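Local coordinates for DUF4785 domain-containing protein (Legionella pneumophila subsp. pneumophila, PDB 4KH9) that is of unknown function but belongs to the three-domain DUF4785 family and binds calcium ions, at residues 7-12 and 288-293; 13-18 and 232-237; 266-271 and 349-354; 294-299 and 315-320. All blocks are in the same frame, centred on the assembly; numbering follows the deposited sequence. Where two conformers were deposited one is given.

How the interactions relate
Interactions 3 and 4 lie within the C-terminal E-set domain, and interaction 1 lays the N-terminal chain 7-12 on it. Interaction 2 ties the same chain to a loop of the central domain. Interactions 1 and 3 have centres about 9 Å apart and meet at D353, whose OD2 lies 2.6 Å from Y12 OH. Interactions 3 and 4 are about 10 Å apart, centre to centre, in neighbouring strands, with I352 N 2.8 Å from A296 O. Interaction 2 lies about 14 Å from interaction 1, centre to centre. Q317 of interaction 4 lies near D27, a calcium ligand known for this protein. Their side chains are about 5 Å apart, and no ion is bound there in this model.

Interaction 1. Residues 7-12 and 288-293; sequences QPTKAY and DVATAS
T291 meets Y12 with both branches of its side chain. Its OG1 accepts a hydrogen bond from Y12 N at 3.0 Å, with an N-H...O angle of 162°. The other branch serves the ring of Y12. CG2 stands anti to the backbone N and reaches over one ring face, 4.2 Å from the centroid, in a CH-pi contact offset toward the rim. The two side chains meet at about a right angle. T291 belongs to the turn after strand 281-289, and Y12 ends the extended N-terminal chain 7-12. At the other end, T9 lies against D288 and A290. T9 and T291 each lose 66 Å² of surface here, with A290 close behind. T9 CG2 comes within 3.4 Å of D288 O, while T9 OG1 is 3.5 Å from A290 CB. A11 CB packs on A290 CB at 4.2 Å between these two threonines. Beyond the contact, K10 NZ makes a salt bridge with E230. Between 7-12 and 288-293 there is one clear hydrogen bond, and the rest is mostly packing; further bonds from Q7 to S269 and from Y12 to D353 hold the same chain. T291 divides its two branches between the bond to Y12 N and the aromatic ring, which should limit the rotation of its side chain.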
loop_
_atom_site.group_PDB
_atom_site.type_symbol
_atom_site.label_atom_id
_atom_site.label_comp_id
_atom_site.label_asym_id
_atom_site.label_seq_id
_atom_site.Cartn_x
_atom_site.Cartn_y
_atom_site.Cartn_z
ATOM N N GLN A 7 -7.367 -24.832 -2.799
ATOM C CA GLN A 7 -6.354 -23.816 -3.081
ATOM C C GLN A 7 -5.016 -24.524 -3.285
ATOM O O GLN A 7 -4.458 -25.045 -2.321
ATOM C CB GLN A 7 -6.282 -22.752 -1.952
ATOM C CG GLN A 7 -5.180 -21.681 -2.127
ATOM C CD GLN A 7 -5.020 -20.776 -0.905
ATOM O OE1 GLN A 7 -5.705 -19.752 -0.769
ATOM N NE2 GLN A 7 -4.118 -21.131 0.023
ATOM N N PRO A 8 -4.498 -24.607 -4.530
ATOM C CA PRO A 8 -3.172 -25.219 -4.736
ATOM C C PRO A 8 -2.096 -24.494 -3.930
ATOM O O PRO A 8 -2.096 -23.272 -3.889
ATOM C CB PRO A 8 -2.939 -25.047 -6.245
ATOM C CG PRO A 8 -4.296 -24.861 -6.816
ATOM C CD PRO A 8 -5.033 -24.071 -5.797
ATOM N N THR A 9 -1.221 -25.230 -3.250
ATOM C CA THR A 9 -0.188 -24.591 -2.443
ATOM C C THR A 9 1.042 -24.246 -3.310
ATOM O O THR A 9 1.272 -24.838 -4.365
ATOM C CB THR A 9 0.213 -25.428 -1.216
ATOM O OG1 THR A 9 0.857 -26.613 -1.635
ATOM C CG2 THR A 9 -0.948 -25.745 -0.293
ATOM N N LYS A 10 1.839 -23.298 -2.833
ATOM C CA LYS A 10 3.043 -22.829 -3.497
ATOM C C LYS A 10 4.156 -22.699 -2.449
ATOM O O LYS A 10 3.941 -22.130 -1.379
ATOM C CB LYS A 10 2.739 -21.483 -4.219
ATOM C CG LYS A 10 3.939 -20.758 -4.832
ATOM C CD LYS A 10 4.453 -21.346 -6.119
ATOM C CE LYS A 10 5.484 -20.408 -6.683
ATOM N NZ LYS A 10 6.300 -21.044 -7.733
ATOM N N ALA A 11 5.319 -23.272 -2.735
ATOM C CA ALA A 11 6.459 -23.178 -1.821
ATOM C C ALA A 11 7.193 -21.847 -2.022
ATOM O O ALA A 11 7.101 -21.244 -3.094
ATOM C CB ALA A 11 7.414 -24.350 -2.042
ATOM N N TYR A 12 7.897 -21.382 -0.977
ATOM C CA TYR A 12 8.725 -20.183 -1.039
ATOM C C TYR A 12 10.006 -20.430 -0.225
ATOM O O TYR A 12 10.032 -21.291 0.658
ATOM C CB TYR A 12 7.974 -18.920 -0.580
ATOM C CG TYR A 12 7.657 -18.846 0.898
ATOM C CD1 TYR A 12 6.554 -19.509 1.426
ATOM C CD2 TYR A 12 8.412 -18.046 1.756
ATOM C CE1 TYR A 12 6.247 -19.433 2.784
ATOM C CE2 TYR A 12 8.089 -17.931 3.111
ATOM C CZ TYR A 12 7.003 -18.629 3.620
ATOM O OH TYR A 12 6.675 -18.555 4.957
ATOM N N ASP A 288 -2.662 -28.847 4.002
ATOM C CA ASP A 288 -1.628 -29.204 3.036
ATOM C C ASP A 288 -0.553 -28.091 3.107
ATOM O O ASP A 288 -0.882 -26.932 2.922
ATOM C CB ASP A 288 -2.215 -29.389 1.617
ATOM C CG ASP A 288 -1.217 -29.914 0.590
ATOM O OD1 ASP A 288 -0.306 -30.687 0.980
ATOM O OD2 ASP A 288 -1.375 -29.594 -0.607
ATOM N N VAL A 289 0.669 -28.430 3.498
ATOM C CA VAL A 289 1.763 -27.464 3.694
ATOM C C VAL A 289 2.823 -27.682 2.609
ATOM O O VAL A 289 3.237 -28.821 2.389
ATOM C CB VAL A 289 2.377 -27.596 5.134
ATOM C CG1 VAL A 289 3.556 -26.661 5.331
ATOM C CG2 VAL A 289 1.334 -27.376 6.224
ATOM N N ALA A 290 3.276 -26.586 1.966
ATOM C CA ALA A 290 4.297 -26.604 0.916
ATOM C C ALA A 290 5.663 -26.211 1.467
ATOM O O ALA A 290 6.680 -26.700 0.966
ATOM C CB ALA A 290 3.897 -25.654 -0.213
ATOM N N THR A 291 5.697 -25.302 2.471
ATOM C CA THR A 291 6.945 -24.787 3.055
ATOM C C THR A 291 6.925 -24.916 4.579
ATOM O O THR A 291 5.953 -24.512 5.214
ATOM C CB THR A 291 7.155 -23.323 2.625
ATOM O OG1 THR A 291 7.488 -23.306 1.245
ATOM C CG2 THR A 291 8.257 -22.612 3.397
ATOM N N ALA A 292 8.030 -25.439 5.151
ATOM C CA ALA A 292 8.242 -25.602 6.586
ATOM C C ALA A 292 8.198 -24.225 7.264
ATOM O O ALA A 292 8.962 -23.323 6.903
ATOM C CB ALA A 292 9.582 -26.302 6.846
ATOM N N SER A 293 7.237 -24.033 8.171
ATOM C CA SER A 293 7.066 -22.740 8.838
ATOM C C SER A 293 6.174 -22.885 10.030
ATOM O O SER A 293 5.662 -23.967 10.301
ATOM C CB SER A 293 6.475 -21.710 7.861
ATOM O OG SER A 293 6.513 -20.386 8.372
#

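Interaction 2. Residues 13-18 and 232-237; sequences ECENCS and NDRGEN
N16 lies over one face of the R234 guanidinium, while E15 OE2 comes to the same group obliquely. N16 CB is 3.4 Å from R234 NH2, and the N16 amide is tilted 30° from the guanidinium plane as the two side chains slide past each other. E15 OE2 forms a salt bridge with R234 NH1 at 3.1 Å. The carboxylate and guanidinium planes stand 83° apart, so this is not a flat, two-pronged pairing. E15 has CG between its backbone N and carbonyl carbon (chi1 55°), and the extended chain beyond CG carries the carboxylate to the arginine. R234 follows D233 in a type I' turn that runs to E236. An Asx turn overlaps its start: N232 OD1 accepts from R234 N at 3.0 Å, with the donor well above the carbonyl plane. At its other end, N232 ND2 approaches N16 OD1 at 3.2 Å and C14 SG at 3.7 Å. The same ND2 is hydrogen-bonded to G355 O, which also takes a weak bond from N16 ND2. C14 and C17 are a known disulfide pair of this protein, but C14 SG and C17 SG are 2.6 Å apart here, so an intact bond is doubtful. The contact therefore brings the N-terminal chain against a loop of the central domain, with G355 of the C-terminal domain beside them. Its chemistry is mainly polar. The charged pair lies at the surface, so solvent probably weakens it, whereas the buried N232 is fixed at both ends of its amide.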
loop_
_atom_site.group_PDB
_atom_site.type_symbol
_atom_site.label_atom_id
_atom_site.label_comp_id
_atom_site.label_asym_id
_atom_site.label_seq_id
_atom_site.Cartn_x
_atom_site.Cartn_y
_atom_site.Cartn_z
ATOM N N GLU A 13 11.082 -19.723 -0.585
ATOM C CA GLU A 13 12.367 -19.791 0.103
ATOM C C GLU A 13 12.296 -18.814 1.246
ATOM O O GLU A 13 12.142 -17.616 1.023
ATOM C CB GLU A 13 13.557 -19.505 -0.851
ATOM C CG GLU A 13 13.725 -20.520 -1.977
ATOM C CD GLU A 13 14.937 -20.327 -2.875
ATOM O OE1 GLU A 13 16.013 -19.935 -2.364
ATOM O OE2 GLU A 13 14.823 -20.627 -4.086
ATOM N N CYS A 14 12.312 -19.335 2.473
ATOM C CA CYS A 14 12.178 -18.535 3.678
ATOM C C CYS A 14 13.470 -18.515 4.455
ATOM O O CYS A 14 14.014 -19.573 4.773
ATOM C CB CYS A 14 11.037 -19.061 4.532
ATOM S SG CYS A 14 10.480 -17.895 5.796
ATOM N N GLU A 15 13.953 -17.302 4.766
ATOM C CA GLU A 15 15.204 -17.079 5.504
ATOM C C GLU A 15 14.969 -17.009 7.007
ATOM O O GLU A 15 15.818 -17.471 7.767
ATOM C CB GLU A 15 15.919 -15.788 5.028
ATOM C CG GLU A 15 15.083 -14.513 5.085
ATOM C CD GLU A 15 15.752 -13.221 4.656
ATOM O OE1 GLU A 15 16.843 -13.272 4.042
ATOM O OE2 GLU A 15 15.154 -12.150 4.900
ATOM N N ASN A 16 13.825 -16.445 7.438
ATOM C CA ASN A 16 13.526 -16.239 8.853
ATOM C C ASN A 16 12.713 -17.377 9.503
ATOM O O ASN A 16 12.529 -17.330 10.724
ATOM C CB ASN A 16 12.764 -14.926 9.028
ATOM C CG ASN A 16 11.409 -14.892 8.368
ATOM O OD1 ASN A 16 11.273 -15.038 7.146
ATOM N ND2 ASN A 16 10.379 -14.649 9.162
ATOM N N CYS A 17 12.229 -18.372 8.721
ATOM C CA CYS A 17 11.385 -19.458 9.242
ATOM C C CYS A 17 12.103 -20.282 10.316
ATOM O O CYS A 17 11.462 -20.611 11.306
ATOM C CB CYS A 17 10.855 -20.354 8.127
ATOM S SG CYS A 17 9.348 -19.718 7.329
ATOM N N SER A 18 13.419 -20.566 10.158
ATOM C CA SER A 18 14.244 -21.319 11.127
ATOM C C SER A 18 14.231 -20.691 12.539
ATOM O O SER A 18 14.347 -21.401 13.536
ATOM C CB SER A 18 15.687 -21.393 10.635
ATOM O OG SER A 18 15.776 -22.220 9.487
ATOM N N ASN A 232 9.037 -13.778 -0.140
ATOM C CA ASN A 232 8.351 -13.562 1.118
ATOM C C ASN A 232 8.373 -12.042 1.405
ATOM O O ASN A 232 9.435 -11.434 1.385
ATOM C CB ASN A 232 9.028 -14.407 2.223
ATOM C CG ASN A 232 8.543 -14.160 3.630
ATOM O OD1 ASN A 232 7.502 -13.569 3.875
ATOM N ND2 ASN A 232 9.294 -14.627 4.609
ATOM N N ASP A 233 7.205 -11.433 1.628
ATOM C CA ASP A 233 7.125 -9.989 1.876
ATOM C C ASP A 233 7.437 -9.603 3.340
ATOM O O ASP A 233 7.603 -8.418 3.612
ATOM C CB ASP A 233 5.737 -9.460 1.479
ATOM C CG ASP A 233 5.458 -9.551 -0.014
ATOM O OD1 ASP A 233 6.428 -9.550 -0.811
ATOM O OD2 ASP A 233 4.287 -9.539 -0.390
ATOM N N ARG A 234 7.517 -10.592 4.259
ATOM C CA ARG A 234 7.822 -10.462 5.693
ATOM C C ARG A 234 6.966 -9.356 6.388
ATOM O O ARG A 234 7.487 -8.484 7.105
ATOM C CB ARG A 234 9.322 -10.195 5.927
ATOM C CG ARG A 234 10.252 -11.269 5.379
ATOM C CD ARG A 234 11.665 -11.054 5.851
ATOM N NE ARG A 234 11.780 -11.376 7.274
ATOM C CZ ARG A 234 12.894 -11.257 7.984
ATOM N NH1 ARG A 234 14.010 -10.820 7.413
ATOM N NH2 ARG A 234 12.899 -11.556 9.275
ATOM N N GLY A 235 5.662 -9.423 6.175
ATOM C CA GLY A 235 4.708 -8.483 6.759
ATOM C C GLY A 235 4.546 -7.166 6.021
ATOM O O GLY A 235 3.544 -6.478 6.229
ATOM N N GLU A 236 5.500 -6.824 5.130
ATOM C CA GLU A 236 5.476 -5.566 4.372
ATOM C C GLU A 236 4.486 -5.636 3.199
ATOM O O GLU A 236 4.170 -6.722 2.691
ATOM C CB GLU A 236 6.878 -5.203 3.857
ATOM C CG GLU A 236 7.947 -5.024 4.922
ATOM C CD GLU A 236 9.359 -4.984 4.364
ATOM O OE1 GLU A 236 9.812 -6.002 3.790
ATOM O OE2 GLU A 236 10.030 -3.941 4.530
ATOM N N ASN A 237 3.991 -4.463 2.780
ATOM C CA ASN A 237 3.030 -4.360 1.700
ATOM C C ASN A 237 3.644 -3.902 0.372
ATOM O O ASN A 237 4.775 -3.429 0.305
ATOM C CB ASN A 237 1.905 -3.396 2.084
ATOM C CG ASN A 237 0.955 -3.951 3.117
ATOM O OD1 ASN A 237 0.629 -5.155 3.151
ATOM N ND2 ASN A 237 0.466 -3.069 3.960
#

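Interaction 3. Residues 266-271 and 349-354; sequences PSASLM and LRLIDY
Two sheets of a beta sandwich, in the C-terminal E-set domain, face each other at this contact. Strand 268-271 belongs to one sheet and strand 349-353 to the other. The short segments run at 159° to each other, close to antiparallel, and their axes approach to 7.9 Å. No backbone bonds join them, so the contact rests mainly on side chains. L351 is the middle piece. Its CG is anti to the backbone N (chi1 -175°), and its CD2 reaches across to A268 CB at 3.6 Å. L270 leans on the same methyl more loosely, with CD2 4.2 Å from L351 CD2. Its other branch, CD1, sits 3.8 Å from L349 CB. V285 and V287 of the neighbouring strand 281-289 also pack on L270, which continues the apolar core. The character changes at the end of the strand pair, where S267 faces D353. This buried carboxylate is well supplied with donors. Besides S267 and Y12, Q356 NE2 is hydrogen-bonded to OD2, and OD1 takes G355 N and S293 OG. Such a set of partners would probably favour the charged form and hold the group in one orientation. S267 OG gives its hydrogen to D353 OD2 at 2.7 Å, arriving on the anti side and 27° out of the carboxylate plane.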
loop_
_atom_site.group_PDB
_atom_site.type_symbol
_atom_site.label_atom_id
_atom_site.label_comp_id
_atom_site.label_asym_id
_atom_site.label_seq_id
_atom_site.Cartn_x
_atom_site.Cartn_y
_atom_site.Cartn_z
ATOM N N PRO A 266 0.561 -18.821 -1.278
ATOM C CA PRO A 266 -0.322 -19.808 -0.611
ATOM C C PRO A 266 0.495 -21.012 -0.126
ATOM O O PRO A 266 0.411 -22.104 -0.687
ATOM C CB PRO A 266 -1.320 -20.167 -1.718
ATOM C CG PRO A 266 -0.570 -19.967 -3.002
ATOM C CD PRO A 266 0.379 -18.828 -2.754
ATOM N N SER A 267 1.322 -20.788 0.915
ATOM C CA SER A 267 2.280 -21.753 1.502
ATOM C C SER A 267 1.598 -22.945 2.167
ATOM O O SER A 267 2.256 -23.950 2.435
ATOM C CB SER A 267 3.155 -21.048 2.523
ATOM O OG SER A 267 2.383 -20.223 3.386
ATOM N N ALA A 268 0.293 -22.825 2.466
ATOM C CA ALA A 268 -0.501 -23.889 3.086
ATOM C C ALA A 268 -1.980 -23.636 2.857
ATOM O O ALA A 268 -2.398 -22.480 2.696
ATOM C CB ALA A 268 -0.201 -23.990 4.579
ATOM N N SER A 269 -2.766 -24.719 2.798
ATOM C CA SER A 269 -4.198 -24.625 2.575
ATOM C C SER A 269 -4.980 -25.558 3.477
ATOM O O SER A 269 -4.503 -26.635 3.806
ATOM C CB SER A 269 -4.528 -24.951 1.119
ATOM O OG SER A 269 -3.965 -23.987 0.245
ATOM N N LEU A 270 -6.177 -25.129 3.876
ATOM C CA LEU A 270 -7.138 -25.938 4.641
ATOM C C LEU A 270 -7.964 -26.756 3.645
ATOM O O LEU A 270 -8.369 -26.217 2.603
ATOM C CB LEU A 270 -8.040 -25.069 5.527
ATOM C CG LEU A 270 -7.369 -24.120 6.520
ATOM C CD1 LEU A 270 -8.407 -23.260 7.202
ATOM C CD2 LEU A 270 -6.535 -24.877 7.556
HETATM N N MSE A 271 -8.227 -28.041 3.949
HETATM C CA MSE A 271 -8.960 -28.903 3.011
HETATM C C MSE A 271 -10.312 -29.408 3.543
HETATM O O MSE A 271 -11.314 -29.300 2.842
HETATM C CB MSE A 271 -8.098 -30.109 2.628
HETATM C CG MSE A 271 -6.808 -29.726 1.912
HETATM SE SE MSE A 271 -5.607 -31.236 1.712
HETATM C CE MSE A 271 -6.726 -32.368 0.479
ATOM N N LEU A 349 -12.589 -19.668 9.079
ATOM C CA LEU A 349 -11.424 -20.529 9.158
ATOM C C LEU A 349 -10.278 -19.814 8.460
ATOM O O LEU A 349 -10.294 -19.675 7.235
ATOM C CB LEU A 349 -11.687 -21.912 8.558
ATOM C CG LEU A 349 -12.711 -22.779 9.275
ATOM C CD1 LEU A 349 -13.003 -24.002 8.464
ATOM C CD2 LEU A 349 -12.239 -23.157 10.673
ATOM N N ARG A 350 -9.327 -19.302 9.250
ATOM C CA ARG A 350 -8.171 -18.532 8.761
ATOM C C ARG A 350 -6.851 -19.226 9.117
ATOM O O ARG A 350 -6.685 -19.692 10.250
ATOM C CB ARG A 350 -8.195 -17.114 9.354
ATOM C CG ARG A 350 -9.345 -16.287 8.790
ATOM C CD ARG A 350 -9.480 -14.911 9.395
ATOM N NE ARG A 350 -10.701 -14.277 8.897
ATOM C CZ ARG A 350 -11.291 -13.231 9.461
ATOM N NH1 ARG A 350 -10.778 -12.679 10.553
ATOM N NH2 ARG A 350 -12.412 -12.742 8.951
ATOM N N LEU A 351 -5.923 -19.289 8.157
ATOM C CA LEU A 351 -4.628 -19.890 8.406
ATOM C C LEU A 351 -3.544 -18.840 8.152
ATOM O O LEU A 351 -3.494 -18.257 7.074
ATOM C CB LEU A 351 -4.431 -21.160 7.551
ATOM C CG LEU A 351 -3.146 -21.958 7.812
ATOM C CD1 LEU A 351 -3.226 -22.713 9.128
ATOM C CD2 LEU A 351 -2.924 -22.954 6.705
ATOM N N ILE A 352 -2.735 -18.555 9.183
ATOM C CA ILE A 352 -1.678 -17.540 9.132
ATOM C C ILE A 352 -0.333 -18.222 9.008
ATOM O O ILE A 352 -0.083 -19.187 9.716
ATOM C CB ILE A 352 -1.706 -16.597 10.394
ATOM C CG1 ILE A 352 -3.054 -15.864 10.514
ATOM C CG2 ILE A 352 -0.550 -15.555 10.364
ATOM C CD1 ILE A 352 -3.326 -15.175 11.837
ATOM N N ASP A 353 0.539 -17.671 8.188
ATOM C CA ASP A 353 1.931 -18.103 8.054
ATOM C C ASP A 353 2.762 -17.056 8.758
ATOM O O ASP A 353 2.875 -15.953 8.243
ATOM C CB ASP A 353 2.330 -18.280 6.572
ATOM C CG ASP A 353 3.773 -18.681 6.306
ATOM O OD1 ASP A 353 4.581 -18.711 7.270
ATOM O OD2 ASP A 353 4.087 -19.011 5.150
ATOM N N TYR A 354 3.372 -17.389 9.914
ATOM C CA TYR A 354 4.178 -16.422 10.660
ATOM C C TYR A 354 5.494 -16.107 9.970
ATOM O O TYR A 354 6.103 -15.085 10.294
ATOM C CB TYR A 354 4.438 -16.893 12.081
ATOM C CG TYR A 354 3.212 -16.759 12.957
ATOM C CD1 TYR A 354 2.807 -15.519 13.431
ATOM C CD2 TYR A 354 2.501 -17.877 13.366
ATOM C CE1 TYR A 354 1.712 -15.391 14.278
ATOM C CE2 TYR A 354 1.411 -17.766 14.224
ATOM C CZ TYR A 354 1.003 -16.517 14.660
ATOM O OH TYR A 354 -0.080 -16.390 15.494
#

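Interaction 4. Residues 294-299 and 315-320; sequences RYALQS and TSQRAQ
Strands 293-302 and 312-322 form an antiparallel beta hairpin in the five-stranded sheet of the C-terminal E-set domain. Six backbone bonds join R294-S299 to T315-Q320 through the hydrogen-bonded pairs Y295 with Q320, L297 with R318 and S299 with S316. The bond from L297 N to R318 O is short, at 2.7 Å. The close-packed part lies where L297, S299 and S316 face the inside of the sandwich and touch F331 of the opposite sheet. The hydroxyls there are also paired: S299 OG with Y348 O, and S316 OG with T332 O. This face opens out at R318 and Q320, which are partly exposed, although Q320 has the most surface covered by the contact. The other face, of A296, Q298, Q317 and A319, is mixed. A296 CB and A319 CB meet at 4.1 Å and are buried. Further along, Q298 and Q317 are more exposed and make the looser part. T315 CG2 packs beside Q298 CG at 3.9 Å. At the end of the strand pair, R294, fully extended from CG to NE, spreads its guanidinium over the backbone between A319 and Q320, with NH2 3.6 Å from A319 CB. Its NH1 is held by S21 O and E23 O. The Q298 and Q317 amides are turned 39° apart, and Q298, whose OE1 is bonded to Y348 OH, gives an NE2 hydrogen to Q317 OE1 at 2.9 Å.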
loop_
_atom_site.group_PDB
_atom_site.type_symbol
_atom_site.label_atom_id
_atom_site.label_comp_id
_atom_site.label_asym_id
_atom_site.label_seq_id
_atom_site.Cartn_x
_atom_site.Cartn_y
_atom_site.Cartn_z
ATOM N N ARG A 294 5.958 -21.779 10.734
ATOM C CA ARG A 294 5.011 -21.733 11.842
ATOM C C ARG A 294 3.690 -21.202 11.312
ATOM O O ARG A 294 3.629 -20.136 10.693
ATOM C CB ARG A 294 5.544 -20.893 13.011
ATOM C CG ARG A 294 4.617 -20.933 14.215
ATOM C CD ARG A 294 5.210 -20.172 15.381
ATOM N NE ARG A 294 4.362 -20.302 16.562
ATOM C CZ ARG A 294 4.262 -21.388 17.322
ATOM N NH1 ARG A 294 4.938 -22.489 17.016
ATOM N NH2 ARG A 294 3.454 -21.397 18.369
ATOM N N TYR A 295 2.626 -21.951 11.559
ATOM C CA TYR A 295 1.294 -21.595 11.088
ATOM C C TYR A 295 0.307 -21.521 12.235
ATOM O O TYR A 295 0.425 -22.275 13.221
ATOM C CB TYR A 295 0.794 -22.633 10.070
ATOM C CG TYR A 295 1.623 -22.709 8.810
ATOM C CD1 TYR A 295 1.331 -21.907 7.711
ATOM C CD2 TYR A 295 2.668 -23.616 8.695
ATOM C CE1 TYR A 295 2.096 -21.971 6.544
ATOM C CE2 TYR A 295 3.424 -23.708 7.522
ATOM C CZ TYR A 295 3.121 -22.895 6.441
ATOM O OH TYR A 295 3.887 -22.936 5.298
ATOM N N ALA A 296 -0.694 -20.643 12.096
ATOM C CA ALA A 296 -1.742 -20.549 13.100
ATOM C C ALA A 296 -3.072 -20.716 12.456
ATOM O O ALA A 296 -3.384 -20.048 11.474
ATOM C CB ALA A 296 -1.682 -19.226 13.847
ATOM N N LEU A 297 -3.851 -21.633 12.986
ATOM C CA LEU A 297 -5.217 -21.847 12.556
ATOM C C LEU A 297 -6.124 -21.123 13.517
ATOM O O LEU A 297 -6.139 -21.461 14.699
ATOM C CB LEU A 297 -5.526 -23.337 12.503
ATOM C CG LEU A 297 -6.976 -23.722 12.226
ATOM C CD1 LEU A 297 -7.446 -23.206 10.852
ATOM C CD2 LEU A 297 -7.147 -25.201 12.344
ATOM N N GLN A 298 -6.877 -20.130 13.024
ATOM C CA GLN A 298 -7.783 -19.336 13.849
ATOM C C GLN A 298 -9.218 -19.548 13.419
ATOM O O GLN A 298 -9.488 -19.563 12.223
ATOM C CB GLN A 298 -7.422 -17.858 13.735
ATOM C CG GLN A 298 -7.844 -17.047 14.938
ATOM C CD GLN A 298 -7.583 -15.582 14.722
ATOM O OE1 GLN A 298 -8.510 -14.798 14.478
ATOM N NE2 GLN A 298 -6.321 -15.183 14.834
ATOM N N SER A 299 -10.132 -19.694 14.398
ATOM C CA SER A 299 -11.568 -19.901 14.182
ATOM C C SER A 299 -12.385 -19.167 15.230
ATOM O O SER A 299 -11.889 -18.908 16.323
ATOM C CB SER A 299 -11.906 -21.382 14.218
ATOM O OG SER A 299 -13.217 -21.615 13.715
ATOM N N THR A 315 -13.076 -16.989 20.338
ATOM C CA THR A 315 -12.096 -17.224 19.290
ATOM C C THR A 315 -11.108 -18.265 19.805
ATOM O O THR A 315 -10.746 -18.225 20.982
ATOM C CB THR A 315 -11.389 -15.916 18.846
ATOM O OG1 THR A 315 -12.370 -14.965 18.467
ATOM C CG2 THR A 315 -10.441 -16.120 17.664
ATOM N N SER A 316 -10.680 -19.181 18.920
ATOM C CA SER A 316 -9.712 -20.236 19.222
ATOM C C SER A 316 -8.583 -20.176 18.223
ATOM O O SER A 316 -8.826 -19.876 17.062
ATOM C CB SER A 316 -10.380 -21.607 19.194
ATOM O OG SER A 316 -9.438 -22.664 19.276
ATOM N N GLN A 317 -7.362 -20.439 18.677
ATOM C CA GLN A 317 -6.206 -20.397 17.815
ATOM C C GLN A 317 -5.221 -21.523 18.142
ATOM O O GLN A 317 -4.749 -21.622 19.271
ATOM C CB GLN A 317 -5.511 -19.029 17.922
ATOM C CG GLN A 317 -4.341 -18.902 16.972
ATOM C CD GLN A 317 -3.775 -17.517 16.967
ATOM O OE1 GLN A 317 -4.192 -16.679 16.171
ATOM N NE2 GLN A 317 -2.838 -17.243 17.858
ATOM N N ARG A 318 -4.879 -22.320 17.123
ATOM C CA ARG A 318 -3.886 -23.390 17.200
ATOM C C ARG A 318 -2.667 -22.984 16.388
ATOM O O ARG A 318 -2.770 -22.847 15.173
ATOM C CB ARG A 318 -4.477 -24.728 16.682
ATOM C CG ARG A 318 -3.457 -25.893 16.531
ATOM C CD ARG A 318 -2.937 -26.475 17.849
ATOM N NE ARG A 318 -4.021 -27.061 18.642
ATOM C CZ ARG A 318 -3.876 -27.643 19.824
ATOM N NH1 ARG A 318 -2.675 -27.762 20.370
ATOM N NH2 ARG A 318 -4.932 -28.109 20.471
ATOM N N ALA A 319 -1.533 -22.779 17.046
ATOM C CA ALA A 319 -0.270 -22.399 16.391
ATOM C C ALA A 319 0.775 -23.489 16.610
ATOM O O ALA A 319 0.982 -23.934 17.736
ATOM C CB ALA A 319 0.224 -21.057 16.924
ATOM N N GLN A 320 1.375 -23.980 15.525
ATOM C CA GLN A 320 2.400 -25.017 15.592
ATOM C C GLN A 320 3.344 -24.932 14.400
ATOM O O GLN A 320 3.065 -24.219 13.436
ATOM C CB GLN A 320 1.793 -26.433 15.699
ATOM C CG GLN A 320 0.764 -26.834 14.660
ATOM C CD GLN A 320 0.102 -28.115 15.100
ATOM O OE1 GLN A 320 -0.970 -28.109 15.728
ATOM N NE2 GLN A 320 0.741 -29.242 14.824
#